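Local coordinates for protein aspartate--tRNA(Asp/Asn) ligase (Thermus thermophilus, PDB 1N9W) that activates L-aspartate with ATP and charges both tRNA(Asp) and tRNA(Asn) with it, with similar efficiencies, at residues Pro318-Thr326 with Ala365-Tyr376. Numbering follows the deposited sequence.
Sequences PRSVRPFYT and AKGMDPEAFHGY
K366 reaches over the 318-326 loop, where its NZ donates a hydrogen bond to R319 O, 2.7 Å away and well above the carbonyl plane, with a weak bond to R322 O at 3.2 Å. Its chain runs extended until chi4 (-63°) bends the end so that NZ faces both oxygens from one side, while CD rests 3.5 Å from F324 CB. With an alanine in place of K366, both carbonyls would probably lose this donor and the F324 CB side its methylene cover. The F324 ring joins F373 and Y376 in an aromatic cluster: its CE2 comes 3.4 Å from F373 CE2, with the ring planes at 77°, and Y376 CE2 lies at its rim, 3.6 Å from F324 CZ. Y376 OH, hydrogen-bonded to Q184, touches Y325 CB. A type I turn from P323 to T326 presents F324 and Y325 to these partners, and R322, salt-bridged to D338, ties the loop to strand 336-341. Y325 and R322 lie beside R352 and S348, predicted aspartate-binding residues. At the surface of the class II catalytic domain, the contact joins the loop between strands 311-315 and 336-341 to the link between helices 356-364 and 374-377; L363 packs against both F324 and F373.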
loop_
_atom_site.group_PDB
_atom_site.type_symbol
_atom_site.label_atom_id
_atom_site.label_comp_id
_atom_site.label_asym_id
_atom_site.label_seq_id
_atom_site.Cartn_x
_atom_site.Cartn_y
_atom_site.Cartn_z
ATOM N N PRO B 318 12.319 28.469 11.446
ATOM C CA PRO B 318 12.246 29.051 12.793
ATOM C C PRO B 318 11.461 28.142 13.740
ATOM O O PRO B 318 10.404 27.630 13.377
ATOM C CB PRO B 318 11.527 30.377 12.556
ATOM C CG PRO B 318 11.961 30.747 11.177
ATOM C CD PRO B 318 11.839 29.434 10.439
ATOM N N ARG B 319 11.970 27.945 14.950
ATOM C CA ARG B 319 11.285 27.094 15.907
ATOM C C ARG B 319 9.809 27.443 16.047
ATOM O O ARG B 319 8.973 26.568 16.282
ATOM C CB ARG B 319 11.942 27.179 17.282
ATOM C CG ARG B 319 13.288 26.498 17.387
ATOM C CD ARG B 319 13.656 26.345 18.849
ATOM N NE ARG B 319 12.596 25.654 19.583
ATOM C CZ ARG B 319 12.558 25.525 20.908
ATOM N NH1 ARG B 319 13.523 26.042 21.655
ATOM N NH2 ARG B 319 11.556 24.877 21.484
ATOM N N SER B 320 9.485 28.722 15.899
ATOM C CA SER B 320 8.100 29.182 16.026
ATOM C C SER B 320 7.186 28.667 14.913
ATOM O O SER B 320 5.965 28.656 15.064
ATOM C CB SER B 320 8.057 30.713 16.051
ATOM O OG SER B 320 8.619 31.263 14.874
ATOM N N VAL B 321 7.785 28.236 13.806
ATOM C CA VAL B 321 7.028 27.730 12.664
ATOM C C VAL B 321 6.784 26.220 12.725
ATOM O O VAL B 321 5.732 25.737 12.309
ATOM C CB VAL B 321 7.752 28.051 11.338
ATOM C CG1 VAL B 321 6.921 27.576 10.159
ATOM C CG2 VAL B 321 8.018 29.540 11.241
ATOM N N ARG B 322 7.762 25.481 13.244
ATOM C CA ARG B 322 7.660 24.029 13.351
ATOM C C ARG B 322 7.124 23.577 14.707
ATOM O O ARG B 322 7.289 24.268 15.714
ATOM C CB ARG B 322 9.027 23.389 13.115
ATOM C CG ARG B 322 9.626 23.670 11.749
ATOM C CD ARG B 322 8.642 23.363 10.633
ATOM N NE ARG B 322 9.336 22.969 9.414
ATOM C CZ ARG B 322 8.806 23.017 8.199
ATOM N NH1 ARG B 322 7.565 23.452 8.026
ATOM N NH2 ARG B 322 9.524 22.627 7.154
ATOM N N PRO B 323 6.470 22.403 14.746
ATOM C CA PRO B 323 5.907 21.850 15.982
ATOM C C PRO B 323 6.936 21.753 17.110
ATOM O O PRO B 323 8.133 21.927 16.889
ATOM C CB PRO B 323 5.401 20.480 15.541
ATOM C CG PRO B 323 4.982 20.730 14.132
ATOM C CD PRO B 323 6.132 21.544 13.596
ATOM N N PHE B 324 6.462 21.466 18.316
ATOM C CA PHE B 324 7.336 21.368 19.476
ATOM C C PHE B 324 8.229 20.134 19.456
ATOM O O PHE B 324 9.198 20.058 20.211
ATOM C CB PHE B 324 6.501 21.359 20.754
ATOM C CG PHE B 324 5.828 20.049 21.032
ATOM C CD1 PHE B 324 6.487 19.054 21.748
ATOM C CD2 PHE B 324 4.561 19.787 20.530
ATOM C CE1 PHE B 324 5.878 17.828 21.983
ATOM C CE2 PHE B 324 3.945 18.564 20.759
ATOM C CZ PHE B 324 4.611 17.578 21.475
ATOM N N TYR B 325 7.900 19.163 18.607
ATOM C CA TYR B 325 8.697 17.939 18.524
ATOM C C TYR B 325 9.849 18.036 17.529
ATOM O O TYR B 325 10.627 17.095 17.376
ATOM C CB TYR B 325 7.806 16.734 18.189
ATOM C CG TYR B 325 6.892 16.902 16.991
ATOM C CD1 TYR B 325 7.406 17.140 15.715
ATOM C CD2 TYR B 325 5.507 16.801 17.133
ATOM C CE1 TYR B 325 6.565 17.272 14.613
ATOM C CE2 TYR B 325 4.657 16.930 16.039
ATOM C CZ TYR B 325 5.194 17.167 14.782
ATOM O OH TYR B 325 4.357 17.300 13.701
ATOM N N THR B 326 9.961 19.180 16.863
ATOM C CA THR B 326 11.026 19.385 15.893
ATOM C C THR B 326 12.339 19.660 16.621
ATOM O O THR B 326 12.424 20.589 17.417
ATOM C CB THR B 326 10.710 20.569 14.975
ATOM O OG1 THR B 326 9.389 20.417 14.449
ATOM C CG2 THR B 326 11.703 20.626 13.823
ATOM N N ALA B 365 8.192 26.245 26.125
ATOM C CA ALA B 365 8.586 27.360 25.278
ATOM C C ALA B 365 7.525 27.628 24.206
ATOM O O ALA B 365 7.608 28.619 23.471
ATOM C CB ALA B 365 9.938 27.080 24.625
ATOM N N LYS B 366 6.527 26.753 24.118
ATOM C CA LYS B 366 5.452 26.920 23.146
ATOM C C LYS B 366 4.088 27.086 23.809
ATOM O O LYS B 366 3.050 26.792 23.208
ATOM C CB LYS B 366 5.411 25.723 22.185
ATOM C CG LYS B 366 6.509 25.765 21.139
ATOM C CD LYS B 366 6.266 24.745 20.038
ATOM C CE LYS B 366 7.245 24.937 18.879
ATOM N NZ LYS B 366 7.093 26.272 18.208
ATOM N N GLY B 367 4.098 27.565 25.046
ATOM C CA GLY B 367 2.863 27.790 25.766
ATOM C C GLY B 367 1.822 26.702 25.594
ATOM O O GLY B 367 0.804 26.891 24.919
ATOM N N MET B 368 2.092 25.549 26.192
ATOM C CA MET B 368 1.173 24.420 26.140
ATOM C C MET B 368 1.491 23.538 27.339
ATOM O O MET B 368 2.653 23.226 27.604
ATOM C CB MET B 368 1.334 23.630 24.833
ATOM C CG MET B 368 0.165 23.784 23.832
ATOM S SD MET B 368 -1.489 23.322 24.492
ATOM C CE MET B 368 -2.241 25.010 24.670
ATOM N N ASP B 369 0.451 23.158 28.074
ATOM C CA ASP B 369 0.613 22.344 29.274
ATOM C C ASP B 369 1.115 20.926 29.019
ATOM O O ASP B 369 0.454 20.128 28.345
ATOM C CB ASP B 369 -0.704 22.297 30.055
ATOM C CG ASP B 369 -0.509 21.841 31.489
ATOM O OD1 ASP B 369 0.307 22.463 32.204
ATOM O OD2 ASP B 369 -1.168 20.865 31.902
ATOM N N PRO B 370 2.297 20.599 29.565
ATOM C CA PRO B 370 2.955 19.297 29.443
ATOM C C PRO B 370 2.130 18.156 30.029
ATOM O O PRO B 370 2.359 16.989 29.714
ATOM C CB PRO B 370 4.267 19.510 30.192
ATOM C CG PRO B 370 4.544 20.961 29.971
ATOM C CD PRO B 370 3.188 21.566 30.229
ATOM N N GLU B 371 1.176 18.489 30.892
ATOM C CA GLU B 371 0.342 17.461 31.507
ATOM C C GLU B 371 -0.628 16.872 30.490
ATOM O O GLU B 371 -1.172 15.785 30.693
ATOM C CB GLU B 371 -0.438 18.038 32.689
ATOM C CG GLU B 371 -1.241 16.988 33.439
ATOM C CD GLU B 371 -0.389 15.802 33.858
ATOM O OE1 GLU B 371 0.544 15.992 34.669
ATOM O OE2 GLU B 371 -0.644 14.679 33.365
ATOM N N ALA B 372 -0.840 17.598 29.399
ATOM C CA ALA B 372 -1.741 17.148 28.345
ATOM C C ALA B 372 -1.014 16.185 27.414
ATOM O O ALA B 372 -1.641 15.374 26.729
ATOM C CB ALA B 372 -2.255 18.345 27.560
ATOM N N PHE B 373 0.312 16.279 27.396
ATOM C CA PHE B 373 1.127 15.424 26.544
ATOM C C PHE B 373 1.776 14.287 27.323
ATOM O O PHE B 373 2.780 13.723 26.888
ATOM C CB PHE B 373 2.214 16.248 25.851
ATOM C CG PHE B 373 1.683 17.365 25.001
ATOM C CD1 PHE B 373 1.150 18.509 25.582
ATOM C CD2 PHE B 373 1.696 17.264 23.614
ATOM C CE1 PHE B 373 0.649 19.542 24.792
ATOM C CE2 PHE B 373 1.197 18.290 22.816
ATOM C CZ PHE B 373 0.669 19.428 23.406
ATOM N N HIS B 374 1.202 13.945 28.473
ATOM C CA HIS B 374 1.749 12.873 29.293
ATOM C C HIS B 374 1.718 11.534 28.558
ATOM O O HIS B 374 2.666 10.755 28.641
ATOM C CB HIS B 374 0.977 12.767 30.612
ATOM C CG HIS B 374 1.513 11.724 31.544
ATOM N ND1 HIS B 374 1.372 10.372 31.311
ATOM C CD2 HIS B 374 2.208 11.836 32.701
ATOM C CE1 HIS B 374 1.955 9.697 32.286
ATOM N NE2 HIS B 374 2.471 10.561 33.142
ATOM N N GLY B 375 0.631 11.271 27.839
ATOM C CA GLY B 375 0.518 10.024 27.104
ATOM C C GLY B 375 1.459 9.974 25.913
ATOM O O GLY B 375 1.785 8.900 25.402
ATOM N N TYR B 376 1.895 11.149 25.473
ATOM C CA TYR B 376 2.804 11.275 24.342
ATOM C C TYR B 376 4.254 11.183 24.807
ATOM O O TYR B 376 5.094 10.576 24.142
ATOM C CB TYR B 376 2.580 12.621 23.648
ATOM C CG TYR B 376 3.560 12.921 22.538
ATOM C CD1 TYR B 376 3.497 12.244 21.325
ATOM C CD2 TYR B 376 4.566 13.871 22.710
ATOM C CE1 TYR B 376 4.412 12.507 20.307
ATOM C CE2 TYR B 376 5.486 14.143 21.700
ATOM C CZ TYR B 376 5.405 13.458 20.502
ATOM O OH TYR B 376 6.319 13.712 19.504
#